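PDB 6WK3: nitric oxide dioxygenase from Rhodothermus marinus DSM 4252, which binds heme in a globin fold, probably binds oxygen and acts as a nitric oxide dioxygenase, and is engineered here as a carbene transferase. Local coordinates for residues L35-E38 with T43-L46; L83-A88 with T135-V140; V93-V98 with H131-K136. The protein carries 1 engineered substitution. All coordinates share one frame; numbering follows the deposited sequence.

Interaction 1: residues L35-E38 with T43-L46; sequences LLFE and TRSL. With HEM (protoporphyrin IX containing Fe), chain E.
R44 reaches back and lies across one face of the F37 ring. Its CB points at the end of helix 18-39. CG comes to the ring's border, 4.0 Å from F37 CD2. CD then sits almost squarely over the ring, 3.7 Å from the F37 ring centroid and 8° off the normal, a CH-pi contact. NE lies over the rim of the same face and bonds to F37 O at 2.7 Å, and CZ passes 3.3 Å above F37 CE1. NH2 closes on the same F37 O at 2.8 Å. R44 thus grips F37 O side-on with NE and NH2; the oxygen lies close to the guanidinium plane, and both bonds are bent. That plane and the ring are nearly parallel, 14° apart. The bonds fix the rotation of the guanidinium, and the ring backs one of its faces. F37 CG is anti to its backbone N (chi1 -169°), which turns the ring under the arginine.

Deeper in, T43 OG1 rests 3.5 Å from L36 CG and is hydrogen-bonded to Y40 O. L46 O nears the heme methyl CMD at 3.2 Å. This is the globin B-C corner, where the chain leaves the B helix and turns towards the heme edge.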
loop_
_atom_site.group_PDB
_atom_site.type_symbol
_atom_site.label_atom_id
_atom_site.label_comp_id
_atom_site.label_asym_id
_atom_site.label_seq_id
_atom_site.Cartn_x
_atom_site.Cartn_y
_atom_site.Cartn_z
ATOM N N LEU A 35 -4.363 -18.291 -13.322
ATOM C CA LEU A 35 -5.304 -18.072 -14.413
ATOM C C LEU A 35 -5.295 -16.616 -14.858
ATOM O O LEU A 35 -5.434 -16.324 -16.050
ATOM C CB LEU A 35 -6.705 -18.501 -13.984
ATOM C CG LEU A 35 -6.855 -19.980 -13.628
ATOM C CD1 LEU A 35 -8.292 -20.288 -13.221
ATOM C CD2 LEU A 35 -6.427 -20.856 -14.789
ATOM N N LEU A 36 -5.128 -15.686 -13.916
ATOM C CA LEU A 36 -5.049 -14.274 -14.277
ATOM C C LEU A 36 -3.740 -13.965 -14.997
ATOM O O LEU A 36 -3.720 -13.184 -15.957
ATOM C CB LEU A 36 -5.206 -13.409 -13.023
ATOM C CG LEU A 36 -5.248 -11.887 -13.175
ATOM C CD1 LEU A 36 -6.613 -11.426 -13.642
ATOM C CD2 LEU A 36 -4.869 -11.207 -11.863
ATOM N N PHE A 37 -2.638 -14.575 -14.545
ATOM C CA PHE A 37 -1.344 -14.398 -15.199
ATOM C C PHE A 37 -1.407 -14.807 -16.667
ATOM O O PHE A 37 -0.873 -14.110 -17.537
ATOM C CB PHE A 37 -0.283 -15.215 -14.449
ATOM C CG PHE A 37 1.145 -14.924 -14.856
ATOM C CD1 PHE A 37 1.660 -15.392 -16.059
ATOM C CD2 PHE A 37 1.989 -14.218 -14.008
ATOM C CE1 PHE A 37 2.981 -15.135 -16.421
ATOM C CE2 PHE A 37 3.313 -13.964 -14.362
ATOM C CZ PHE A 37 3.806 -14.421 -15.569
ATOM N N GLU A 38 -2.071 -15.923 -16.967
ATOM C CA GLU A 38 -2.055 -16.457 -18.322
ATOM C C GLU A 38 -3.194 -15.951 -19.200
ATOM O O GLU A 38 -3.062 -15.977 -20.427
ATOM C CB GLU A 38 -2.064 -17.990 -18.282
ATOM C CG GLU A 38 -3.394 -18.625 -17.968
ATOM C CD GLU A 38 -3.267 -20.105 -17.617
ATOM O OE1 GLU A 38 -2.300 -20.475 -16.914
ATOM O OE2 GLU A 38 -4.141 -20.894 -18.042
ATOM N N THR A 43 -2.105 -7.530 -16.690
ATOM C CA THR A 43 -2.251 -7.367 -15.249
ATOM C C THR A 43 -1.026 -7.802 -14.457
ATOM O O THR A 43 -0.916 -7.438 -13.282
ATOM C CB THR A 43 -3.454 -8.158 -14.731
ATOM O OG1 THR A 43 -3.160 -9.562 -14.787
ATOM C CG2 THR A 43 -4.702 -7.855 -15.549
ATOM N N ARG A 44 -0.115 -8.583 -15.046
ATOM C CA ARG A 44 1.027 -9.053 -14.267
ATOM C C ARG A 44 1.935 -7.907 -13.855
ATOM O O ARG A 44 2.651 -8.015 -12.854
ATOM C CB ARG A 44 1.830 -10.088 -15.048
ATOM C CG ARG A 44 1.025 -10.911 -16.016
ATOM C CD ARG A 44 1.940 -11.528 -17.062
ATOM N NE ARG A 44 1.250 -12.539 -17.858
ATOM C CZ ARG A 44 1.807 -13.210 -18.860
ATOM N NH1 ARG A 44 3.071 -12.973 -19.190
ATOM N NH2 ARG A 44 1.099 -14.115 -19.532
ATOM N N SER A 45 1.922 -6.807 -14.610
ATOM C CA SER A 45 2.684 -5.619 -14.242
ATOM C C SER A 45 2.235 -5.026 -12.912
ATOM O O SER A 45 2.963 -4.212 -12.335
ATOM C CB SER A 45 2.562 -4.558 -15.337
ATOM O OG SER A 45 2.516 -5.152 -16.624
ATOM N N LEU A 46 1.064 -5.415 -12.410
ATOM C CA LEU A 46 0.534 -4.825 -11.191
ATOM C C LEU A 46 1.079 -5.472 -9.924
ATOM O O LEU A 46 1.061 -4.831 -8.868
ATOM C CB LEU A 46 -0.993 -4.912 -11.203
ATOM C CG LEU A 46 -1.671 -4.285 -12.422
ATOM C CD1 LEU A 46 -3.156 -4.591 -12.431
ATOM C CD2 LEU A 46 -1.450 -2.790 -12.442
HETATM C CHA HEM E . -3.758 -6.716 -3.156
HETATM C CHB HEM E . -8.092 -8.712 -2.206
HETATM C CHC HEM E . -9.458 -7.387 -6.656
HETATM C CHD HEM E . -4.780 -6.917 -7.890
HETATM C C1A HEM E . -4.813 -7.307 -2.488
HETATM C C2A HEM E . -4.852 -7.670 -1.089
HETATM C C3A HEM E . -6.038 -8.223 -0.827
HETATM C C4A HEM E . -6.810 -8.231 -2.049
HETATM C CMA HEM E . -6.510 -8.761 0.538
HETATM C CAA HEM E . -3.717 -7.454 -0.071
HETATM C CBA HEM E . -3.903 -6.081 0.565
HETATM C CGA HEM E . -2.928 -5.915 1.700
HETATM O O1A HEM E . -1.844 -5.323 1.478
HETATM O O2A HEM E . -3.232 -6.374 2.830
HETATM C C1B HEM E . -8.880 -8.483 -3.313
HETATM C C2B HEM E . -10.298 -8.751 -3.443
HETATM C C3B HEM E . -10.672 -8.394 -4.685
HETATM C C4B HEM E . -9.503 -7.874 -5.369
HETATM C CMB HEM E . -11.156 -9.368 -2.318
HETATM C CAB HEM E . -12.072 -8.446 -5.344
HETATM C CBB HEM E . -13.212 -8.492 -4.653
HETATM C C1C HEM E . -8.316 -7.173 -7.402
HETATM C C2C HEM E . -8.267 -6.838 -8.806
HETATM C C3C HEM E . -6.987 -6.722 -9.168
HETATM C C4C HEM E . -6.158 -6.953 -7.994
HETATM C CMC HEM E . -9.491 -6.668 -9.730
HETATM C CAC HEM E . -6.537 -6.371 -10.603
HETATM C CBC HEM E . -5.357 -6.777 -11.066
HETATM C C1D HEM E . -4.083 -6.690 -6.718
HETATM C C2D HEM E . -2.741 -6.163 -6.553
HETATM C C3D HEM E . -2.470 -6.118 -5.236
HETATM C C4D HEM E . -3.625 -6.604 -4.524
HETATM C CMD HEM E . -1.807 -5.744 -7.710
HETATM C CAD HEM E . -1.180 -5.646 -4.529
HETATM C CBD HEM E . -1.082 -4.126 -4.575
HETATM C CGD HEM E . -0.121 -3.620 -3.527
HETATM O O1D HEM E . 0.080 -4.314 -2.493
HETATM O O2D HEM E . 0.429 -2.504 -3.724
HETATM N NA HEM E . -6.026 -7.665 -3.040
HETATM N NB HEM E . -8.436 -7.947 -4.503
HETATM N NC HEM E . -7.012 -7.233 -6.947
HETATM N ND HEM E . -4.578 -6.943 -5.458
HETATM FE FE HEM E . -6.483 -7.554 -5.017
#

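Interaction 2: residues L83-A88 with T135-V140; sequences LSHARA and TKEAQV. With HEM (protoporphyrin IX containing Fe), chain E.
H85 and E137 are brought together by two turns of their side chains. The first torsion of H85 (chi1 -74°) sets CG opposite the carbonyl carbon and points the imidazole between the heme and helix 116-145. In E137 the chain bends at chi2 (139°) and carries the carboxylate to the ring's edge. This is the proximal side of a globin heme pocket. The F helix supplies the axial histidine and the H helix supplies its carboxylate partner. Together with Y95 they match the proximal His-Tyr-Glu arrangement of flavohemoglobins.

H85 ND1 donates to E137 OE2 at 2.9 Å, with an N-H...O angle of 142°. The donor meets OE2 from above the carboxylate plane, and ring and carboxylate stand nearly perpendicular. E137 OE1 is held by the hydroxyl of Y95, so both carboxylate oxygens have a partner. The bond from H85 ND1 to E137 OE2 limits rotation of the imidazole. The other ring nitrogen, H85 NE2, binds the heme iron at 2.4 Å.

The axes of the two short segments come within 9.5 Å of each other. Between them A86 CB packs on V140 CG1 at 4.0 Å. V140 also packs on L83 of the second subunit, so the contact borders the dimer interface.

R87 leaves the same helix and bends at chi3 to meet a heme propionate side-on. R87 NE bonds to HEM O2D at 2.9 Å, and R87 NH2 to HEM O1D at 3.1 Å. R87 of the second subunit also binds this heme. The imidazole plane runs above two opposite pyrrole nitrogens, with H85 CE1 3.2 Å from HEM NB and H85 CD2 3.3 Å from HEM ND.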
loop_
_atom_site.group_PDB
_atom_site.type_symbol
_atom_site.label_atom_id
_atom_site.label_comp_id
_atom_site.label_asym_id
_atom_site.label_seq_id
_atom_site.Cartn_x
_atom_site.Cartn_y
_atom_site.Cartn_z
ATOM N N LEU A 83 -6.265 0.844 -0.463
ATOM C CA LEU A 83 -5.044 1.620 -0.633
ATOM C C LEU A 83 -3.970 0.815 -1.344
ATOM O O LEU A 83 -3.195 1.378 -2.127
ATOM C CB LEU A 83 -4.557 2.120 0.727
ATOM C CG LEU A 83 -5.602 2.981 1.441
ATOM C CD1 LEU A 83 -5.254 3.186 2.899
ATOM C CD2 LEU A 83 -5.759 4.320 0.732
ATOM N N SER A 84 -3.915 -0.497 -1.103
ATOM C CA SER A 84 -3.038 -1.359 -1.887
ATOM C C SER A 84 -3.404 -1.309 -3.367
ATOM O O SER A 84 -2.537 -1.129 -4.227
ATOM C CB SER A 84 -3.104 -2.792 -1.359
ATOM O OG SER A 84 -2.665 -2.858 -0.011
ATOM N N HIS A 85 -4.693 -1.449 -3.684
ATOM C CA HIS A 85 -5.118 -1.408 -5.081
ATOM C C HIS A 85 -4.769 -0.076 -5.724
ATOM O O HIS A 85 -4.244 -0.031 -6.842
ATOM C CB HIS A 85 -6.619 -1.653 -5.183
ATOM C CG HIS A 85 -7.007 -3.070 -4.946
ATOM N ND1 HIS A 85 -8.318 -3.466 -4.786
ATOM C CD2 HIS A 85 -6.257 -4.189 -4.837
ATOM C CE1 HIS A 85 -8.357 -4.771 -4.589
ATOM N NE2 HIS A 85 -7.119 -5.233 -4.620
ATOM N N ALA A 86 -5.080 1.025 -5.041
ATOM C CA ALA A 86 -4.792 2.340 -5.597
ATOM C C ALA A 86 -3.294 2.538 -5.773
ATOM O O ALA A 86 -2.852 3.171 -6.738
ATOM C CB ALA A 86 -5.384 3.428 -4.700
ATOM N N ARG A 87 -2.495 1.996 -4.849
ATOM C CA ARG A 87 -1.044 2.064 -4.985
ATOM C C ARG A 87 -0.577 1.387 -6.269
ATOM O O ARG A 87 0.328 1.883 -6.943
ATOM C CB ARG A 87 -0.373 1.428 -3.767
ATOM C CG ARG A 87 1.146 1.433 -3.817
ATOM C CD ARG A 87 1.747 1.018 -2.481
ATOM N NE ARG A 87 1.357 -0.336 -2.099
ATOM C CZ ARG A 87 1.619 -0.888 -0.917
ATOM N NH1 ARG A 87 2.274 -0.199 0.010
ATOM N NH2 ARG A 87 1.228 -2.128 -0.660
ATOM N N ALA A 88 -1.191 0.261 -6.633
ATOM C CA ALA A 88 -0.756 -0.502 -7.796
ATOM C C ALA A 88 -1.475 -0.120 -9.085
ATOM O O ALA A 88 -1.096 -0.613 -10.151
ATOM C CB ALA A 88 -0.938 -2.000 -7.547
ATOM N N THR A 135 -15.448 1.488 -5.874
ATOM C CA THR A 135 -15.957 2.847 -5.726
ATOM C C THR A 135 -15.103 3.661 -4.758
ATOM O O THR A 135 -14.835 4.841 -5.010
ATOM C CB THR A 135 -17.422 2.828 -5.280
ATOM O OG1 THR A 135 -17.592 1.914 -4.192
ATOM C CG2 THR A 135 -18.315 2.398 -6.435
ATOM N N LYS A 136 -14.658 3.054 -3.654
ATOM C CA LYS A 136 -13.744 3.755 -2.758
ATOM C C LYS A 136 -12.407 4.048 -3.436
ATOM O O LYS A 136 -11.793 5.088 -3.166
ATOM C CB LYS A 136 -13.532 2.946 -1.478
ATOM N N GLU A 137 -11.946 3.154 -4.320
ATOM C CA GLU A 137 -10.703 3.396 -5.051
ATOM C C GLU A 137 -10.845 4.569 -6.013
ATOM O O GLU A 137 -9.937 5.401 -6.120
ATOM C CB GLU A 137 -10.284 2.140 -5.815
ATOM C CG GLU A 137 -9.387 1.193 -5.033
ATOM C CD GLU A 137 -9.754 -0.275 -5.239
ATOM O OE1 GLU A 137 -10.067 -0.675 -6.388
ATOM O OE2 GLU A 137 -9.737 -1.029 -4.241
ATOM N N ALA A 138 -11.971 4.646 -6.729
ATOM C CA ALA A 138 -12.207 5.783 -7.616
ATOM C C ALA A 138 -12.184 7.096 -6.843
ATOM O O ALA A 138 -11.644 8.101 -7.324
ATOM C CB ALA A 138 -13.538 5.613 -8.347
ATOM N N GLN A 139 -12.755 7.105 -5.636
ATOM C CA GLN A 139 -12.698 8.302 -4.806
ATOM C C GLN A 139 -11.261 8.647 -4.432
ATOM O O GLN A 139 -10.873 9.818 -4.459
ATOM C CB GLN A 139 -13.544 8.113 -3.548
ATOM C CG GLN A 139 -15.039 7.962 -3.803
ATOM C CD GLN A 139 -15.832 7.878 -2.514
ATOM O OE1 GLN A 139 -15.516 7.081 -1.629
ATOM N NE2 GLN A 139 -16.862 8.708 -2.397
ATOM N N VAL A 140 -10.456 7.639 -4.085
ATOM C CA VAL A 140 -9.070 7.894 -3.697
ATOM C C VAL A 140 -8.270 8.407 -4.889
ATOM O O VAL A 140 -7.413 9.289 -4.746
ATOM C CB VAL A 140 -8.444 6.623 -3.093
ATOM C CG1 VAL A 140 -6.923 6.719 -3.086
ATOM C CG2 VAL A 140 -8.976 6.383 -1.690
HETATM C CHA HEM E . -3.758 -6.716 -3.156
HETATM C CHB HEM E . -8.092 -8.712 -2.206
HETATM C CHC HEM E . -9.458 -7.387 -6.656
HETATM C CHD HEM E . -4.780 -6.917 -7.890
HETATM C C1A HEM E . -4.813 -7.307 -2.488
HETATM C C2A HEM E . -4.852 -7.670 -1.089
HETATM C C3A HEM E . -6.038 -8.223 -0.827
HETATM C C4A HEM E . -6.810 -8.231 -2.049
HETATM C CMA HEM E . -6.510 -8.761 0.538
HETATM C CAA HEM E . -3.717 -7.454 -0.071
HETATM C CBA HEM E . -3.903 -6.081 0.565
HETATM C CGA HEM E . -2.928 -5.915 1.700
HETATM O O1A HEM E . -1.844 -5.323 1.478
HETATM O O2A HEM E . -3.232 -6.374 2.830
HETATM C C1B HEM E . -8.880 -8.483 -3.313
HETATM C C2B HEM E . -10.298 -8.751 -3.443
HETATM C C3B HEM E . -10.672 -8.394 -4.685
HETATM C C4B HEM E . -9.503 -7.874 -5.369
HETATM C CMB HEM E . -11.156 -9.368 -2.318
HETATM C CAB HEM E . -12.072 -8.446 -5.344
HETATM C CBB HEM E . -13.212 -8.492 -4.653
HETATM C C1C HEM E . -8.316 -7.173 -7.402
HETATM C C2C HEM E . -8.267 -6.838 -8.806
HETATM C C3C HEM E . -6.987 -6.722 -9.168
HETATM C C4C HEM E . -6.158 -6.953 -7.994
HETATM C CMC HEM E . -9.491 -6.668 -9.730
HETATM C CAC HEM E . -6.537 -6.371 -10.603
HETATM C CBC HEM E . -5.357 -6.777 -11.066
HETATM C C1D HEM E . -4.083 -6.690 -6.718
HETATM C C2D HEM E . -2.741 -6.163 -6.553
HETATM C C3D HEM E . -2.470 -6.118 -5.236
HETATM C C4D HEM E . -3.625 -6.604 -4.524
HETATM C CMD HEM E . -1.807 -5.744 -7.710
HETATM C CAD HEM E . -1.180 -5.646 -4.529
HETATM C CBD HEM E . -1.082 -4.126 -4.575
HETATM C CGD HEM E . -0.121 -3.620 -3.527
HETATM O O1D HEM E . 0.080 -4.314 -2.493
HETATM O O2D HEM E . 0.429 -2.504 -3.724
HETATM N NA HEM E . -6.026 -7.665 -3.040
HETATM N NB HEM E . -8.436 -7.947 -4.503
HETATM N NC HEM E . -7.012 -7.233 -6.947
HETATM N ND HEM E . -4.578 -6.943 -5.458
HETATM FE FE HEM E . -6.483 -7.554 -5.017
#

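Interaction 3: residues V93-V98 with H131-K136; sequences VHYPLV and HLLSTK. With HEM (protoporphyrin IX containing Fe), chain E.
Y95 OH is the polar atom at the centre of this contact, and it rests 3.5 Å from L133 CB of the facing helix. Its main partner is E137 OE1, in a probable hydrogen bond. A weak one joins it to H85 ND1. The hydroxyl probably helps to position the carboxylate that bonds to the axial histidine, as the equivalent tyrosine does in flavohemoglobins.

Across the two segments the contact is packing, with no hydrogen bond. Y95 CG lies beside the backbone N (chi1 -76°), and the ring extends from helix 94-110 to the side of helix 116-145. Y95 CE2 sits 3.6 Å from S134 CB. Both L133 and S134 meet the ring obliquely. The S134 hydroxyl bonds back to A130 O within its own helix.

One face of the Y95 ring is met by the heme methyl CMC, 3.7 Å above its plane and towards the rim. Y95 CE1 also lies 3.6 Å from the meso carbon CHC. V98 CG2 reaches the same methyl CMC at 3.5 Å, but from the distal side of the porphyrin. L133 CD1 lies over the pyrrole bearing C2B and C3B on the proximal side, 4.0 Å from either atom.

Helices 94-110 and 116-145, the G and H helices of the globin fold, thus reach the heme from both sides, V98 distally and Y95 and L133 proximally. L133 packs onward against helix 75-88 through I78, M81 and V82. V98 packs against helix 18-39 through M32 and L36.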
loop_
_atom_site.group_PDB
_atom_site.type_symbol
_atom_site.label_atom_id
_atom_site.label_comp_id
_atom_site.label_asym_id
_atom_site.label_seq_id
_atom_site.Cartn_x
_atom_site.Cartn_y
_atom_site.Cartn_z
ATOM N N VAL A 93 -12.274 -1.853 -14.422
ATOM C CA VAL A 93 -12.521 -2.896 -15.416
ATOM C C VAL A 93 -11.742 -4.173 -15.151
ATOM O O VAL A 93 -11.982 -5.182 -15.826
ATOM C CB VAL A 93 -12.203 -2.378 -16.829
ATOM C CG1 VAL A 93 -13.338 -1.486 -17.321
ATOM C CG2 VAL A 93 -10.876 -1.630 -16.836
ATOM N N HIS A 94 -10.818 -4.165 -14.189
ATOM C CA HIS A 94 -10.116 -5.394 -13.833
ATOM C C HIS A 94 -11.006 -6.343 -13.038
ATOM O O HIS A 94 -10.814 -7.563 -13.099
ATOM C CB HIS A 94 -8.858 -5.069 -13.028
ATOM C CG HIS A 94 -7.781 -4.403 -13.825
ATOM N ND1 HIS A 94 -7.092 -3.300 -13.366
ATOM C CD2 HIS A 94 -7.271 -4.684 -15.047
ATOM C CE1 HIS A 94 -6.202 -2.932 -14.271
ATOM N NE2 HIS A 94 -6.292 -3.755 -15.300
ATOM N N TYR A 95 -11.972 -5.806 -12.291
ATOM C CA TYR A 95 -12.760 -6.642 -11.389
ATOM C C TYR A 95 -13.522 -7.763 -12.088
ATOM O O TYR A 95 -13.566 -8.872 -11.528
ATOM C CB TYR A 95 -13.705 -5.755 -10.565
ATOM C CG TYR A 95 -12.968 -5.039 -9.464
ATOM C CD1 TYR A 95 -12.743 -5.658 -8.242
ATOM C CD2 TYR A 95 -12.448 -3.765 -9.661
ATOM C CE1 TYR A 95 -12.047 -5.020 -7.237
ATOM C CE2 TYR A 95 -11.752 -3.117 -8.660
ATOM C CZ TYR A 95 -11.558 -3.750 -7.448
ATOM O OH TYR A 95 -10.866 -3.122 -6.442
ATOM N N PRO A 96 -14.130 -7.572 -13.264
ATOM C CA PRO A 96 -14.709 -8.737 -13.954
ATOM C C PRO A 96 -13.682 -9.806 -14.287
ATOM O O PRO A 96 -14.012 -10.999 -14.246
ATOM C CB PRO A 96 -15.324 -8.124 -15.220
ATOM C CG PRO A 96 -15.613 -6.723 -14.850
ATOM C CD PRO A 96 -14.489 -6.312 -13.942
ATOM N N LEU A 97 -12.440 -9.419 -14.594
ATOM C CA LEU A 97 -11.425 -10.408 -14.948
ATOM C C LEU A 97 -11.063 -11.280 -13.757
ATOM O O LEU A 97 -10.915 -12.501 -13.897
ATOM C CB LEU A 97 -10.170 -9.722 -15.490
ATOM C CG LEU A 97 -10.363 -8.475 -16.346
ATOM C CD1 LEU A 97 -9.010 -7.894 -16.734
ATOM C CD2 LEU A 97 -11.194 -8.807 -17.574
ATOM N N VAL A 98 -10.904 -10.673 -12.579
ATOM C CA VAL A 98 -10.523 -11.447 -11.405
ATOM C C VAL A 98 -11.675 -12.332 -10.947
ATOM O O VAL A 98 -11.449 -13.431 -10.425
ATOM C CB VAL A 98 -10.027 -10.510 -10.288
ATOM C CG1 VAL A 98 -9.928 -11.246 -8.957
ATOM C CG2 VAL A 98 -8.682 -9.935 -10.671
ATOM N N HIS A 131 -17.815 -3.992 -5.731
ATOM C CA HIS A 131 -18.436 -2.678 -5.884
ATOM C C HIS A 131 -17.988 -1.733 -4.780
ATOM O O HIS A 131 -17.814 -0.532 -5.008
ATOM C CB HIS A 131 -19.957 -2.812 -5.887
ATOM C CG HIS A 131 -20.675 -1.558 -6.284
ATOM N ND1 HIS A 131 -21.044 -1.288 -7.585
ATOM C CD2 HIS A 131 -21.093 -0.501 -5.549
ATOM C CE1 HIS A 131 -21.660 -0.120 -7.633
ATOM N NE2 HIS A 131 -21.702 0.378 -6.411
ATOM N N LEU A 132 -17.789 -2.262 -3.578
ATOM C CA LEU A 132 -17.312 -1.441 -2.477
ATOM C C LEU A 132 -15.853 -1.044 -2.680
ATOM O O LEU A 132 -15.490 0.124 -2.498
ATOM C CB LEU A 132 -17.521 -2.202 -1.168
ATOM C CG LEU A 132 -16.906 -1.722 0.136
ATOM C CD1 LEU A 132 -17.130 -0.224 0.331
ATOM C CD2 LEU A 132 -17.522 -2.532 1.268
ATOM N N LEU A 133 -15.005 -1.993 -3.085
ATOM C CA LEU A 133 -13.593 -1.686 -3.291
ATOM C C LEU A 133 -13.398 -0.718 -4.452
ATOM O O LEU A 133 -12.626 0.243 -4.350
ATOM C CB LEU A 133 -12.811 -2.976 -3.537
ATOM C CG LEU A 133 -12.679 -3.894 -2.326
ATOM C CD1 LEU A 133 -11.811 -5.091 -2.655
ATOM C CD2 LEU A 133 -12.132 -3.117 -1.132
ATOM N N SER A 134 -14.088 -0.953 -5.568
ATOM C CA SER A 134 -13.847 -0.151 -6.765
ATOM C C SER A 134 -14.352 1.280 -6.609
ATOM O O SER A 134 -13.746 2.208 -7.154
ATOM C CB SER A 134 -14.495 -0.811 -7.981
ATOM O OG SER A 134 -15.879 -1.017 -7.761
ATOM N N THR A 135 -15.448 1.488 -5.874
ATOM C CA THR A 135 -15.957 2.847 -5.726
ATOM C C THR A 135 -15.103 3.661 -4.758
ATOM O O THR A 135 -14.835 4.841 -5.010
ATOM C CB THR A 135 -17.422 2.828 -5.280
ATOM O OG1 THR A 135 -17.592 1.914 -4.192
ATOM C CG2 THR A 135 -18.315 2.398 -6.435
ATOM N N LYS A 136 -14.658 3.054 -3.654
ATOM C CA LYS A 136 -13.744 3.755 -2.758
ATOM C C LYS A 136 -12.407 4.048 -3.436
ATOM O O LYS A 136 -11.793 5.088 -3.166
ATOM C CB LYS A 136 -13.532 2.946 -1.478
HETATM C CHA HEM E . -3.758 -6.716 -3.156
HETATM C CHB HEM E . -8.092 -8.712 -2.206
HETATM C CHC HEM E . -9.458 -7.387 -6.656
HETATM C CHD HEM E . -4.780 -6.917 -7.890
HETATM C C1A HEM E . -4.813 -7.307 -2.488
HETATM C C2A HEM E . -4.852 -7.670 -1.089
HETATM C C3A HEM E . -6.038 -8.223 -0.827
HETATM C C4A HEM E . -6.810 -8.231 -2.049
HETATM C CMA HEM E . -6.510 -8.761 0.538
HETATM C CAA HEM E . -3.717 -7.454 -0.071
HETATM C CBA HEM E . -3.903 -6.081 0.565
HETATM C CGA HEM E . -2.928 -5.915 1.700
HETATM O O1A HEM E . -1.844 -5.323 1.478
HETATM O O2A HEM E . -3.232 -6.374 2.830
HETATM C C1B HEM E . -8.880 -8.483 -3.313
HETATM C C2B HEM E . -10.298 -8.751 -3.443
HETATM C C3B HEM E . -10.672 -8.394 -4.685
HETATM C C4B HEM E . -9.503 -7.874 -5.369
HETATM C CMB HEM E . -11.156 -9.368 -2.318
HETATM C CAB HEM E . -12.072 -8.446 -5.344
HETATM C CBB HEM E . -13.212 -8.492 -4.653
HETATM C C1C HEM E . -8.316 -7.173 -7.402
HETATM C C2C HEM E . -8.267 -6.838 -8.806
HETATM C C3C HEM E . -6.987 -6.722 -9.168
HETATM C C4C HEM E . -6.158 -6.953 -7.994
HETATM C CMC HEM E . -9.491 -6.668 -9.730
HETATM C CAC HEM E . -6.537 -6.371 -10.603
HETATM C CBC HEM E . -5.357 -6.777 -11.066
HETATM C C1D HEM E . -4.083 -6.690 -6.718
HETATM C C2D HEM E . -2.741 -6.163 -6.553
HETATM C C3D HEM E . -2.470 -6.118 -5.236
HETATM C C4D HEM E . -3.625 -6.604 -4.524
HETATM C CMD HEM E . -1.807 -5.744 -7.710
HETATM C CAD HEM E . -1.180 -5.646 -4.529
HETATM C CBD HEM E . -1.082 -4.126 -4.575
HETATM C CGD HEM E . -0.121 -3.620 -3.527
HETATM O O1D HEM E . 0.080 -4.314 -2.493
HETATM O O2D HEM E . 0.429 -2.504 -3.724
HETATM N NA HEM E . -6.026 -7.665 -3.040
HETATM N NB HEM E . -8.436 -7.947 -4.503
HETATM N NC HEM E . -7.012 -7.233 -6.947
HETATM N ND HEM E . -4.578 -6.943 -5.458
HETATM FE FE HEM E . -6.483 -7.554 -5.017
#

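Interactions 2 and 3 are buried and share helix 116-145, including T135 and K136. Interaction 1 is partly buried and joins the end of helix 18-39 to the loop after it. There an arginine lies across an exposed ring and bonds to a backbone carbonyl. Interaction 2 is polar at the iron and apolar towards the dimer interface. Interaction 3 is mostly packing, and its tyrosine hydroxyl completes the polar set of interaction 2. All three touch the same heme. Interaction 1 also packs on the others, L36 on V98, L46 on H94, and L46 on the carbonyl of A88.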